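Local coordinates for protein quinone oxidoreductase 1 (Escherichia coli, PDB 1QOR) that catalyses the NADPH-dependent one-electron reduction of quinones to semiquinones as a homodimer of the zinc-containing alcohol dehydrogenase family, at residues Glu195-Arg200 against Leu226-Arg231; Asp141-Phe146 against Glu203-Lys208; Lys77-Gly82 against Ala106-Ala111. All blocks are in the same frame, centred on the assembly; numbering follows the deposited sequence.

Contacts 1 and 2 are neighbours in the nucleotide-binding half, their centres about 9 Å apart. They share helix 197-204: contact 1 uses its start, contact 2 its end. Leu145 of contact 2 joins them by touching both Leu197 and Cys228 of contact 1. Both are only partly buried, but contact 1 is apolar packing edged by charged groups, whereas contact 2 rests on one glutamine and a bridging water. Contact 3 lies on the opposite side of the chain's centre, about 45 Å from contact 1 between centres, in the GroES-like part. It is more buried and wholly aliphatic across its segments, setting a loop against a strand.

Contact 1 (Glu195-Arg200 against Leu226-Arg231); sequences EDLVER and LDCLQR
Val198 faces the 226-231 segment from the first turn of helix 197-204 and sets CG2 against Asp227, with CG1 more loosely alongside. CG2 carries the tighter contact: it lies beside the backbone N, anti to the carbonyl carbon, and from there meets Asp227 CB at 3.7 Å. The same methyl reaches Cys228 SG at 4.1 Å, while the valine's CG1 stands 4.2 Å from Asp227 CB. Deeper in, the thiol sulfur also meets Leu197, whose CG lies 4.3 Å from Cys228 SG; Leu197 also touches Ile190 of strand 188-191. The two segments belong to the Rossmann fold. Helix 197-204 lies on the crossover from strand 188-191 to strand 210-215, and here it packs on the end of helix 222-227, where the chain turns back toward the sheet. With an alanine in place of Val198 both methyls are gone, which is likely to open a gap beside Asp227 CB and leave Cys228 SG without its neighbour from this residue. The outer side is polar and looser. Asp227 OD1 makes a salt bridge with Lys256, and the backbone O of Asp227 accepts from Lys209 NZ. The exposed Asp196 N-caps the helix, its OD1 taking a nearly straight bond from Glu199 N (2.9 Å, 167°). Apart from this, beside Ile190, Arg200 NE meets the syn side of Glu195 OE1 in a bent salt bridge (131°).

Contact 2 (Asp141-Phe146 against Glu203-Lys208); sequences DEQFLF and EITGGK
Gln143, at the start of strand 143-146, and Thr205, where the chain leaves helix 197-204, have their CA atoms 7.7 Å apart, with no direct hydrogen bond between the two segments. The glutamine bridges the distance: its chain runs extended beyond CG (chi2 179°) and brings the amide up to the methyl of Thr205. NE2 lies 3.3 Å from Thr205 CG2, a close polar-to-methyl contact. The other end of the amide works through water, which donates to Gln143 OE1 at 2.9 Å and to Ile204 O at 3.0 Å, tying strand to helix end. Trp187 packs against both Gln143 and Ile204. Thr205 has its hydroxyl on the side away from this methyl contact, bonded to Leu201 O and Lys209 N. Past Thr205 the backbone closes the helix: Gly206, with positive phi, is the C-prime residue, its N bonded to Glu203 O and Gly207 N to Lys202 O. The same glycines form a type I' turn from Thr205 to Lys208, with Lys208 N bonded to Thr205 O (3.1 Å). This Schellman motif ends the helix of a Rossmann-fold crossover, from which the chain enters strand 210-215, the parallel neighbour of strand 143-146.

Contact 3 (Lys77-Gly82 against Ala106-Ala111); sequences KHIKAG and AAILPA
Ile79, which reaches across to Ala106 and Ile108, also lays its CG1 over one face of the neighbouring His78 ring, 3.3 Å above the plane and displaced toward the rim. The imidazole is held by a hydrogen bond from NE2 to Ala103 O, and it also touches Asp104. Beyond the ring, the contact is wholly aliphatic. Ile79 CB points at the strand, and the outstretched chain (chi2 175°) carries its terminal CD1 to 4.3 Å from Ala106 CB. Halfway along, Ile79 CG1 meets Ile108 CD1 at 3.9 Å, the closest approach of the two segments. Ile108 starts off to one side; a chi2 of -71° bends its CD1 back over the loop, and the two side chains run antiparallel alongside one another. Ile108 is itself solvent-exposed but leans on Val85 and Asp83, whereas Ile79 and Ala106 are buried. Backbone bonds of Ala107 to Val86 and of Leu109 to Arg84 hold the strand to its neighbour 84-87, and Ala106 O accepts from Arg273 of helix 273-288. Far from the NADPH site, the contact sets the connection between antiparallel strands 65-72 and 84-87 against strand 106-108, the antiparallel partner of 84-87, in the GroES-like fold of the zinc-containing alcohol dehydrogenase family.

Contact 1 (Glu195-Arg200 against Leu226-Arg231)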
ATOM      1  N   GLU A 195      13.946 -17.387  17.014  1.00 36.36           N
ATOM      2  CA  GLU A 195      12.578 -17.661  17.337  1.00 34.16           C
ATOM      3  C   GLU A 195      11.672 -17.679  16.131  1.00 33.54           C
ATOM      4  O   GLU A 195      12.076 -17.335  15.008  1.00 32.66           O
ATOM      5  CB  GLU A 195      12.065 -16.618  18.332  1.00 33.96           C
ATOM      6  CG  GLU A 195      12.972 -16.381  19.536  1.00 33.76           C
ATOM      7  CD  GLU A 195      12.384 -15.374  20.513  1.00 33.91           C
ATOM      8  OE1 GLU A 195      11.312 -15.660  21.104  1.00 35.14           O
ATOM      9  OE2 GLU A 195      12.984 -14.294  20.692  1.00 33.93           O
ATOM     10  N   ASP A 196      10.421 -18.043  16.406  1.00 32.53           N
ATOM     11  CA  ASP A 196       9.381 -18.067  15.408  1.00 31.89           C
ATOM     12  C   ASP A 196       8.704 -16.731  15.542  1.00 28.92           C
ATOM     13  O   ASP A 196       7.856 -16.543  16.422  1.00 27.98           O
ATOM     14  CB  ASP A 196       8.373 -19.138  15.705  1.00 34.76           C
ATOM     15  CG  ASP A 196       7.390 -19.298  14.578  1.00 38.58           C
ATOM     16  OD1 ASP A 196       6.525 -18.421  14.390  1.00 39.85           O
ATOM     17  OD2 ASP A 196       7.510 -20.295  13.844  1.00 43.13           O
ATOM     18  N   LEU A 197       9.082 -15.807  14.675  1.00 26.28           N
ATOM     19  CA  LEU A 197       8.547 -14.456  14.714  1.00 24.42           C
ATOM     20  C   LEU A 197       7.041 -14.296  14.770  1.00 23.83           C
ATOM     21  O   LEU A 197       6.529 -13.456  15.542  1.00 23.12           O
ATOM     22  CB  LEU A 197       9.088 -13.658  13.518  1.00 25.10           C
ATOM     23  CG  LEU A 197       8.464 -12.315  13.126  1.00 25.09           C
ATOM     24  CD1 LEU A 197       8.587 -11.303  14.239  1.00 25.71           C
ATOM     25  CD2 LEU A 197       9.214 -11.807  11.901  1.00 27.24           C
ATOM     26  N   VAL A 198       6.334 -15.031  13.905  1.00 23.21           N
ATOM     27  CA  VAL A 198       4.877 -14.904  13.810  1.00 23.19           C
ATOM     28  C   VAL A 198       4.186 -15.407  15.056  1.00 25.41           C
ATOM     29  O   VAL A 198       3.329 -14.710  15.609  1.00 25.54           O
ATOM     30  CB  VAL A 198       4.312 -15.587  12.507  1.00 23.10           C
ATOM     31  CG1 VAL A 198       2.796 -15.591  12.517  1.00 19.96           C
ATOM     32  CG2 VAL A 198       4.790 -14.802  11.247  1.00 21.61           C
ATOM     33  N   GLU A 199       4.575 -16.599  15.530  1.00 26.80           N
ATOM     34  CA  GLU A 199       3.987 -17.146  16.740  1.00 28.52           C
ATOM     35  C   GLU A 199       4.309 -16.248  17.962  1.00 27.62           C
ATOM     36  O   GLU A 199       3.400 -15.914  18.734  1.00 28.13           O
ATOM     37  CB  GLU A 199       4.436 -18.589  16.951  1.00 31.43           C
ATOM     38  CG  GLU A 199       3.767 -19.618  15.990  1.00 39.00           C
ATOM     39  CD  GLU A 199       2.227 -19.388  15.727  1.00 43.54           C
ATOM     40  OE1 GLU A 199       1.459 -19.202  16.702  1.00 45.09           O
ATOM     41  OE2 GLU A 199       1.780 -19.397  14.533  1.00 45.73           O
ATOM     42  N   ARG A 200       5.562 -15.805  18.123  1.00 25.84           N
ATOM     43  CA  ARG A 200       5.885 -14.932  19.269  1.00 25.35           C
ATOM     44  C   ARG A 200       5.104 -13.641  19.168  1.00 24.27           C
ATOM     45  O   ARG A 200       4.599 -13.144  20.173  1.00 24.86           O
ATOM     46  CB  ARG A 200       7.378 -14.603  19.352  1.00 26.60           C
ATOM     47  CG  ARG A 200       8.271 -15.713  19.891  1.00 29.72           C
ATOM     48  CD  ARG A 200       8.120 -15.856  21.413  1.00 31.11           C
ATOM     49  NE  ARG A 200       8.773 -14.787  22.179  1.00 31.59           N
ATOM     50  CZ  ARG A 200       8.209 -14.155  23.212  1.00 32.72           C
ATOM     51  NH1 ARG A 200       6.967 -14.463  23.626  1.00 33.02           N
ATOM     52  NH2 ARG A 200       8.891 -13.215  23.849  1.00 32.64           N
ATOM     53  N   LEU A 226       3.912  -9.838   6.738  1.00 22.26           N
ATOM     54  CA  LEU A 226       2.512  -9.734   6.326  1.00 22.58           C
ATOM     55  C   LEU A 226       1.625 -10.566   7.281  1.00 22.61           C
ATOM     56  O   LEU A 226       0.495 -10.177   7.611  1.00 22.26           O
ATOM     57  CB  LEU A 226       2.346 -10.189   4.868  1.00 23.20           C
ATOM     58  CG  LEU A 226       3.074  -9.308   3.819  1.00 24.31           C
ATOM     59  CD1 LEU A 226       2.820  -9.875   2.420  1.00 24.42           C
ATOM     60  CD2 LEU A 226       2.613  -7.849   3.877  1.00 22.07           C
ATOM     61  N   ASP A 227       2.163 -11.699   7.730  1.00 22.51           N
ATOM     62  CA  ASP A 227       1.477 -12.561   8.668  1.00 23.70           C
ATOM     63  C   ASP A 227       1.334 -11.948  10.091  1.00 23.93           C
ATOM     64  O   ASP A 227       0.572 -12.476  10.903  1.00 25.80           O
ATOM     65  CB  ASP A 227       2.186 -13.914   8.755  1.00 24.55           C
ATOM     66  CG  ASP A 227       1.797 -14.853   7.623  1.00 26.99           C
ATOM     67  OD1 ASP A 227       0.700 -14.674   7.034  1.00 26.37           O
ATOM     68  OD2 ASP A 227       2.587 -15.788   7.327  1.00 29.05           O
ATOM     69  N   CYS A 228       2.027 -10.847  10.395  1.00 22.11           N
ATOM     70  CA  CYS A 228       1.912 -10.218  11.730  1.00 21.37           C
ATOM     71  C   CYS A 228       0.920  -9.091  11.724  1.00 21.33           C
ATOM     72  O   CYS A 228       0.751  -8.409  12.729  1.00 21.21           O
ATOM     73  CB  CYS A 228       3.252  -9.640  12.187  1.00 16.93           C
ATOM     74  SG  CYS A 228       4.463 -10.928  12.385  1.00 20.24           S
ATOM     75  N   LEU A 229       0.170  -8.963  10.640  1.00 21.63           N
ATOM     76  CA  LEU A 229      -0.724  -7.815  10.507  1.00 21.36           C
ATOM     77  C   LEU A 229      -2.207  -8.056  10.626  1.00 20.75           C
ATOM     78  O   LEU A 229      -2.700  -9.073  10.192  1.00 20.95           O
ATOM     79  CB  LEU A 229      -0.425  -7.146   9.153  1.00 20.59           C
ATOM     80  CG  LEU A 229       0.177  -5.757   8.866  1.00 21.41           C
ATOM     81  CD1 LEU A 229       0.707  -4.953   9.998  1.00 16.32           C
ATOM     82  CD2 LEU A 229       1.167  -5.922   7.711  1.00 19.96           C
ATOM     83  N   GLN A 230      -2.884  -7.113  11.266  1.00 20.90           N
ATOM     84  CA  GLN A 230      -4.323  -7.131  11.406  1.00 23.36           C
ATOM     85  C   GLN A 230      -4.969  -6.786  10.026  1.00 24.66           C
ATOM     86  O   GLN A 230      -4.335  -6.158   9.132  1.00 23.99           O
ATOM     87  CB  GLN A 230      -4.772  -6.040  12.381  1.00 24.15           C
ATOM     88  CG  GLN A 230      -4.474  -6.304  13.825  1.00 29.94           C
ATOM     89  CD  GLN A 230      -4.857  -5.121  14.723  1.00 32.59           C
ATOM     90  OE1 GLN A 230      -5.636  -4.269  14.319  1.00 35.43           O
ATOM     91  NE2 GLN A 230      -4.273  -5.050  15.920  1.00 32.96           N
ATOM     92  N   ARG A 231      -6.244  -7.148   9.900  1.00 23.91           N
ATOM     93  CA  ARG A 231      -7.025  -6.895   8.730  1.00 24.12           C
ATOM     94  C   ARG A 231      -6.850  -5.406   8.454  1.00 23.32           C
ATOM     95  O   ARG A 231      -6.881  -4.590   9.375  1.00 21.27           O
ATOM     96  CB  ARG A 231      -8.479  -7.215   9.054  1.00 27.27           C
ATOM     97  CG  ARG A 231      -9.436  -7.088   7.889  1.00 32.97           C
ATOM     98  CD  ARG A 231     -10.659  -8.044   8.067  1.00 38.07           C
ATOM     99  NE  ARG A 231     -11.417  -7.760   9.276  1.00 42.09           N
ATOM    100  CZ  ARG A 231     -11.969  -6.574   9.540  1.00 44.85           C
ATOM    101  NH1 ARG A 231     -11.860  -5.562   8.680  1.00 46.76           N
ATOM    102  NH2 ARG A 231     -12.601  -6.377  10.690  1.00 47.22           N
TER

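Contact 2 (Asp141-Phe146 against Glu203-Lys208)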
ATOM      1  N   ASP A 141       0.833   3.889  23.883  1.00 26.90           N
ATOM      2  CA  ASP A 141       0.422   2.511  24.164  1.00 28.44           C
ATOM      3  C   ASP A 141       0.308   1.592  22.964  1.00 28.27           C
ATOM      4  O   ASP A 141       0.126   0.376  23.135  1.00 28.36           O
ATOM      5  CB  ASP A 141      -0.905   2.439  24.904  1.00 32.38           C
ATOM      6  CG  ASP A 141      -0.849   3.101  26.228  1.00 37.17           C
ATOM      7  OD1 ASP A 141       0.060   2.785  27.039  1.00 39.55           O
ATOM      8  OD2 ASP A 141      -1.696   3.992  26.440  1.00 41.35           O
ATOM      9  N   GLU A 142       0.378   2.139  21.751  1.00 26.88           N
ATOM     10  CA  GLU A 142       0.242   1.293  20.580  1.00 24.24           C
ATOM     11  C   GLU A 142       1.395   0.323  20.443  1.00 23.42           C
ATOM     12  O   GLU A 142       2.544   0.733  20.540  1.00 23.66           O
ATOM     13  CB  GLU A 142       0.153   2.140  19.330  1.00 24.17           C
ATOM     14  CG  GLU A 142      -0.028   1.295  18.092  1.00 23.97           C
ATOM     15  CD  GLU A 142      -0.489   2.068  16.870  1.00 23.78           C
ATOM     16  OE1 GLU A 142      -0.485   3.314  16.872  1.00 25.59           O
ATOM     17  OE2 GLU A 142      -0.891   1.403  15.904  1.00 23.83           O
ATOM     18  N   GLN A 143       1.088  -0.949  20.188  1.00 22.41           N
ATOM     19  CA  GLN A 143       2.101  -1.982  19.977  1.00 22.40           C
ATOM     20  C   GLN A 143       2.318  -2.088  18.462  1.00 21.43           C
ATOM     21  O   GLN A 143       1.367  -2.085  17.709  1.00 20.98           O
ATOM     22  CB  GLN A 143       1.617  -3.343  20.489  1.00 23.54           C
ATOM     23  CG  GLN A 143       1.199  -3.367  21.961  1.00 27.39           C
ATOM     24  CD  GLN A 143       0.705  -4.744  22.441  1.00 29.28           C
ATOM     25  OE1 GLN A 143       0.472  -4.939  23.624  1.00 33.94           O
ATOM     26  NE2 GLN A 143       0.540  -5.677  21.544  1.00 29.44           N
ATOM     27  N   PHE A 144       3.553  -2.195  18.011  1.00 19.87           N
ATOM     28  CA  PHE A 144       3.791  -2.305  16.584  1.00 20.02           C
ATOM     29  C   PHE A 144       5.140  -2.980  16.449  1.00 20.08           C
ATOM     30  O   PHE A 144       5.932  -2.973  17.413  1.00 20.38           O
ATOM     31  CB  PHE A 144       3.800  -0.923  15.910  1.00 18.07           C
ATOM     32  CG  PHE A 144       4.881  -0.011  16.407  1.00 19.83           C
ATOM     33  CD1 PHE A 144       4.720   0.721  17.600  1.00 18.90           C
ATOM     34  CD2 PHE A 144       6.075   0.151  15.677  1.00 18.93           C
ATOM     35  CE1 PHE A 144       5.723   1.602  18.050  1.00 17.66           C
ATOM     36  CE2 PHE A 144       7.078   1.037  16.136  1.00 18.62           C
ATOM     37  CZ  PHE A 144       6.889   1.762  17.326  1.00 17.25           C
ATOM     38  N   LEU A 145       5.402  -3.544  15.274  1.00 18.14           N
ATOM     39  CA  LEU A 145       6.648  -4.238  15.016  1.00 18.15           C
ATOM     40  C   LEU A 145       7.674  -3.376  14.233  1.00 19.13           C
ATOM     41  O   LEU A 145       7.300  -2.617  13.302  1.00 19.35           O
ATOM     42  CB  LEU A 145       6.337  -5.555  14.297  1.00 18.62           C
ATOM     43  CG  LEU A 145       7.489  -6.492  13.932  1.00 19.32           C
ATOM     44  CD1 LEU A 145       8.078  -7.072  15.175  1.00 18.04           C
ATOM     45  CD2 LEU A 145       6.952  -7.605  13.003  1.00 19.97           C
ATOM     46  N   PHE A 146       8.965  -3.511  14.575  1.00 17.06           N
ATOM     47  CA  PHE A 146      10.004  -2.727  13.927  1.00 16.30           C
ATOM     48  C   PHE A 146      11.208  -3.625  13.823  1.00 16.71           C
ATOM     49  O   PHE A 146      11.777  -4.011  14.834  1.00 18.39           O
ATOM     50  CB  PHE A 146      10.306  -1.471  14.751  1.00 16.20           C
ATOM     51  CG  PHE A 146      10.984  -0.363  13.980  1.00 16.13           C
ATOM     52  CD1 PHE A 146      12.328  -0.473  13.587  1.00 17.46           C
ATOM     53  CD2 PHE A 146      10.286   0.798  13.647  1.00 16.16           C
ATOM     54  CE1 PHE A 146      12.967   0.571  12.865  1.00 16.11           C
ATOM     55  CE2 PHE A 146      10.903   1.839  12.932  1.00 15.87           C
ATOM     56  CZ  PHE A 146      12.256   1.721  12.540  1.00 16.36           C
ATOM     57  N   GLU A 203       1.614 -14.239  20.347  1.00 28.61           N
ATOM     58  CA  GLU A 203       1.662 -14.461  21.780  1.00 30.19           C
ATOM     59  C   GLU A 203       1.763 -13.108  22.508  1.00 29.05           C
ATOM     60  O   GLU A 203       0.884 -12.776  23.305  1.00 28.79           O
ATOM     61  CB  GLU A 203       2.862 -15.356  22.084  1.00 33.53           C
ATOM     62  CG  GLU A 203       3.025 -15.715  23.517  1.00 40.72           C
ATOM     63  CD  GLU A 203       4.019 -16.836  23.723  1.00 43.91           C
ATOM     64  OE1 GLU A 203       4.991 -16.889  22.938  1.00 45.97           O
ATOM     65  OE2 GLU A 203       3.830 -17.657  24.677  1.00 46.67           O
ATOM     66  N   ILE A 204       2.746 -12.286  22.120  1.00 27.43           N
ATOM     67  CA  ILE A 204       2.993 -10.966  22.724  1.00 26.84           C
ATOM     68  C   ILE A 204       1.791 -10.023  22.643  1.00 27.81           C
ATOM     69  O   ILE A 204       1.538  -9.216  23.575  1.00 28.50           O
ATOM     70  CB  ILE A 204       4.253 -10.269  22.082  1.00 26.54           C
ATOM     71  CG1 ILE A 204       5.549 -10.978  22.476  1.00 25.70           C
ATOM     72  CG2 ILE A 204       4.384  -8.836  22.522  1.00 26.70           C
ATOM     73  CD1 ILE A 204       6.760 -10.566  21.626  1.00 24.96           C
ATOM     74  N   THR A 205       1.021 -10.141  21.564  1.00 27.43           N
ATOM     75  CA  THR A 205      -0.140  -9.257  21.361  1.00 27.76           C
ATOM     76  C   THR A 205      -1.500  -9.829  21.814  1.00 29.06           C
ATOM     77  O   THR A 205      -2.567  -9.275  21.505  1.00 29.81           O
ATOM     78  CB  THR A 205      -0.231  -8.806  19.870  1.00 25.41           C
ATOM     79  OG1 THR A 205      -0.485  -9.948  19.048  1.00 21.44           O
ATOM     80  CG2 THR A 205       1.085  -8.185  19.450  1.00 23.89           C
ATOM     81  N   GLY A 206      -1.467 -10.964  22.496  1.00 30.07           N
ATOM     82  CA  GLY A 206      -2.712 -11.520  22.971  1.00 31.34           C
ATOM     83  C   GLY A 206      -3.539 -11.994  21.815  1.00 32.25           C
ATOM     84  O   GLY A 206      -4.771 -12.063  21.905  1.00 33.83           O
ATOM     85  N   GLY A 207      -2.857 -12.296  20.710  1.00 32.53           N
ATOM     86  CA  GLY A 207      -3.526 -12.794  19.518  1.00 30.57           C
ATOM     87  C   GLY A 207      -4.109 -11.710  18.647  1.00 30.11           C
ATOM     88  O   GLY A 207      -4.650 -12.028  17.606  1.00 31.57           O
ATOM     89  N   LYS A 208      -3.987 -10.447  19.044  1.00 28.90           N
ATOM     90  CA  LYS A 208      -4.531  -9.346  18.280  1.00 28.83           C
ATOM     91  C   LYS A 208      -3.718  -8.913  17.054  1.00 28.37           C
ATOM     92  O   LYS A 208      -4.242  -8.246  16.156  1.00 28.33           O
ATOM     93  CB  LYS A 208      -4.681  -8.120  19.171  1.00 30.02           C
ATOM     94  CG  LYS A 208      -5.738  -8.262  20.237  1.00 33.30           C
ATOM     95  CD  LYS A 208      -6.051  -6.904  20.886  1.00 33.96           C
TER
HETATM   96  O   HOH W   1      -0.490  -7.372  24.832  1.00 33.00           O

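Contact 3 (Lys77-Gly82 against Ala106-Ala111)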
ATOM      1  N   LYS A  77      21.798  33.017   1.030  1.00 63.03           N
ATOM      2  CA  LYS A  77      21.564  34.059   2.025  1.00 63.35           C
ATOM      3  C   LYS A  77      21.397  33.562   3.462  1.00 63.31           C
ATOM      4  O   LYS A  77      21.836  34.226   4.403  1.00 63.08           O
ATOM      5  CB  LYS A  77      20.325  34.866   1.631  1.00 63.76           C
ATOM      6  N   HIS A  78      20.770  32.396   3.626  1.00 62.79           N
ATOM      7  CA  HIS A  78      20.527  31.850   4.959  1.00 62.29           C
ATOM      8  C   HIS A  78      21.703  31.204   5.688  1.00 61.59           C
ATOM      9  O   HIS A  78      21.557  30.835   6.855  1.00 62.96           O
ATOM     10  CB  HIS A  78      19.333  30.884   4.951  1.00 63.11           C
ATOM     11  CG  HIS A  78      19.608  29.565   4.288  1.00 64.66           C
ATOM     12  ND1 HIS A  78      19.764  29.428   2.922  1.00 65.44           N
ATOM     13  CD2 HIS A  78      19.705  28.316   4.800  1.00 65.57           C
ATOM     14  CE1 HIS A  78      19.940  28.154   2.625  1.00 65.48           C
ATOM     15  NE2 HIS A  78      19.908  27.456   3.746  1.00 65.73           N
ATOM     16  N   ILE A  79      22.848  31.043   5.025  1.00 59.49           N
ATOM     17  CA  ILE A  79      24.015  30.415   5.665  1.00 56.86           C
ATOM     18  C   ILE A  79      25.278  31.214   5.364  1.00 55.80           C
ATOM     19  O   ILE A  79      25.389  31.811   4.289  1.00 55.88           O
ATOM     20  CB  ILE A  79      24.212  28.927   5.181  1.00 56.01           C
ATOM     21  CG1 ILE A  79      22.983  28.086   5.563  1.00 55.05           C
ATOM     22  CG2 ILE A  79      25.493  28.329   5.766  1.00 53.56           C
ATOM     23  CD1 ILE A  79      23.002  26.695   5.056  1.00 54.64           C
ATOM     24  N   LYS A  80      26.222  31.225   6.298  1.00 53.68           N
ATOM     25  CA  LYS A  80      27.453  31.956   6.089  1.00 52.56           C
ATOM     26  C   LYS A  80      28.684  31.162   6.479  1.00 51.01           C
ATOM     27  O   LYS A  80      28.587  30.175   7.196  1.00 51.27           O
ATOM     28  CB  LYS A  80      27.411  33.272   6.847  1.00 54.47           C
ATOM     29  CG  LYS A  80      27.267  33.152   8.338  1.00 57.17           C
ATOM     30  CD  LYS A  80      26.870  34.500   8.927  1.00 59.86           C
ATOM     31  CE  LYS A  80      25.454  34.963   8.449  1.00 61.66           C
ATOM     32  NZ  LYS A  80      25.320  35.400   7.011  1.00 61.53           N
ATOM     33  N   ALA A  81      29.848  31.591   6.004  1.00 48.77           N
ATOM     34  CA  ALA A  81      31.088  30.895   6.307  1.00 46.68           C
ATOM     35  C   ALA A  81      31.248  30.846   7.799  1.00 45.22           C
ATOM     36  O   ALA A  81      30.896  31.793   8.496  1.00 45.53           O
ATOM     37  CB  ALA A  81      32.251  31.600   5.686  1.00 46.83           C
ATOM     38  N   GLY A  82      31.771  29.737   8.295  1.00 43.85           N
ATOM     39  CA  GLY A  82      31.935  29.584   9.723  1.00 41.33           C
ATOM     40  C   GLY A  82      30.813  28.815  10.402  1.00 39.74           C
ATOM     41  O   GLY A  82      31.076  28.196  11.430  1.00 39.71           O
ATOM     42  N   ALA A 106      20.798  21.860   3.779  1.00 32.88           N
ATOM     43  CA  ALA A 106      21.605  21.829   4.999  1.00 32.28           C
ATOM     44  C   ALA A 106      20.937  22.519   6.175  1.00 31.73           C
ATOM     45  O   ALA A 106      20.244  23.507   6.004  1.00 31.37           O
ATOM     46  CB  ALA A 106      22.968  22.445   4.753  1.00 31.72           C
ATOM     47  N   ALA A 107      21.128  21.973   7.368  1.00 31.80           N
ATOM     48  CA  ALA A 107      20.559  22.568   8.572  1.00 31.67           C
ATOM     49  C   ALA A 107      21.669  23.088   9.493  1.00 31.71           C
ATOM     50  O   ALA A 107      22.772  22.489   9.598  1.00 30.89           O
ATOM     51  CB  ALA A 107      19.675  21.553   9.318  1.00 31.81           C
ATOM     52  N   ILE A 108      21.399  24.238  10.109  1.00 32.13           N
ATOM     53  CA  ILE A 108      22.354  24.831  11.035  1.00 33.53           C
ATOM     54  C   ILE A 108      22.314  24.012  12.326  1.00 33.08           C
ATOM     55  O   ILE A 108      21.268  23.873  12.944  1.00 32.53           O
ATOM     56  CB  ILE A 108      21.970  26.269  11.406  1.00 34.72           C
ATOM     57  CG1 ILE A 108      21.838  27.146  10.148  1.00 35.52           C
ATOM     58  CG2 ILE A 108      22.987  26.815  12.436  1.00 35.16           C
ATOM     59  CD1 ILE A 108      23.158  27.459   9.452  1.00 37.46           C
ATOM     60  N   LEU A 109      23.454  23.477  12.718  1.00 32.74           N
ATOM     61  CA  LEU A 109      23.571  22.668  13.918  1.00 33.82           C
ATOM     62  C   LEU A 109      23.528  23.475  15.224  1.00 34.52           C
ATOM     63  O   LEU A 109      24.150  24.531  15.315  1.00 36.42           O
ATOM     64  CB  LEU A 109      24.912  21.962  13.896  1.00 33.10           C
ATOM     65  CG  LEU A 109      24.997  20.483  13.655  1.00 33.90           C
ATOM     66  CD1 LEU A 109      26.383  20.047  14.147  1.00 33.31           C
ATOM     67  CD2 LEU A 109      23.909  19.767  14.424  1.00 33.53           C
ATOM     68  N   PRO A 110      22.742  23.036  16.223  1.00 34.22           N
ATOM     69  CA  PRO A 110      22.763  23.828  17.452  1.00 32.86           C
ATOM     70  C   PRO A 110      24.101  23.517  18.157  1.00 32.04           C
ATOM     71  O   PRO A 110      24.626  22.403  18.071  1.00 30.76           O
ATOM     72  CB  PRO A 110      21.587  23.254  18.242  1.00 34.01           C
ATOM     73  CG  PRO A 110      20.654  22.697  17.135  1.00 33.50           C
ATOM     74  CD  PRO A 110      21.655  22.036  16.254  1.00 33.67           C
ATOM     75  N   ALA A 111      24.612  24.487  18.904  1.00 32.40           N
ATOM     76  CA  ALA A 111      25.873  24.350  19.625  1.00 31.45           C
ATOM     77  C   ALA A 111      25.951  23.097  20.453  1.00 31.16           C
ATOM     78  O   ALA A 111      27.002  22.469  20.520  1.00 32.06           O
ATOM     79  CB  ALA A 111      26.098  25.553  20.517  1.00 32.01           C
TER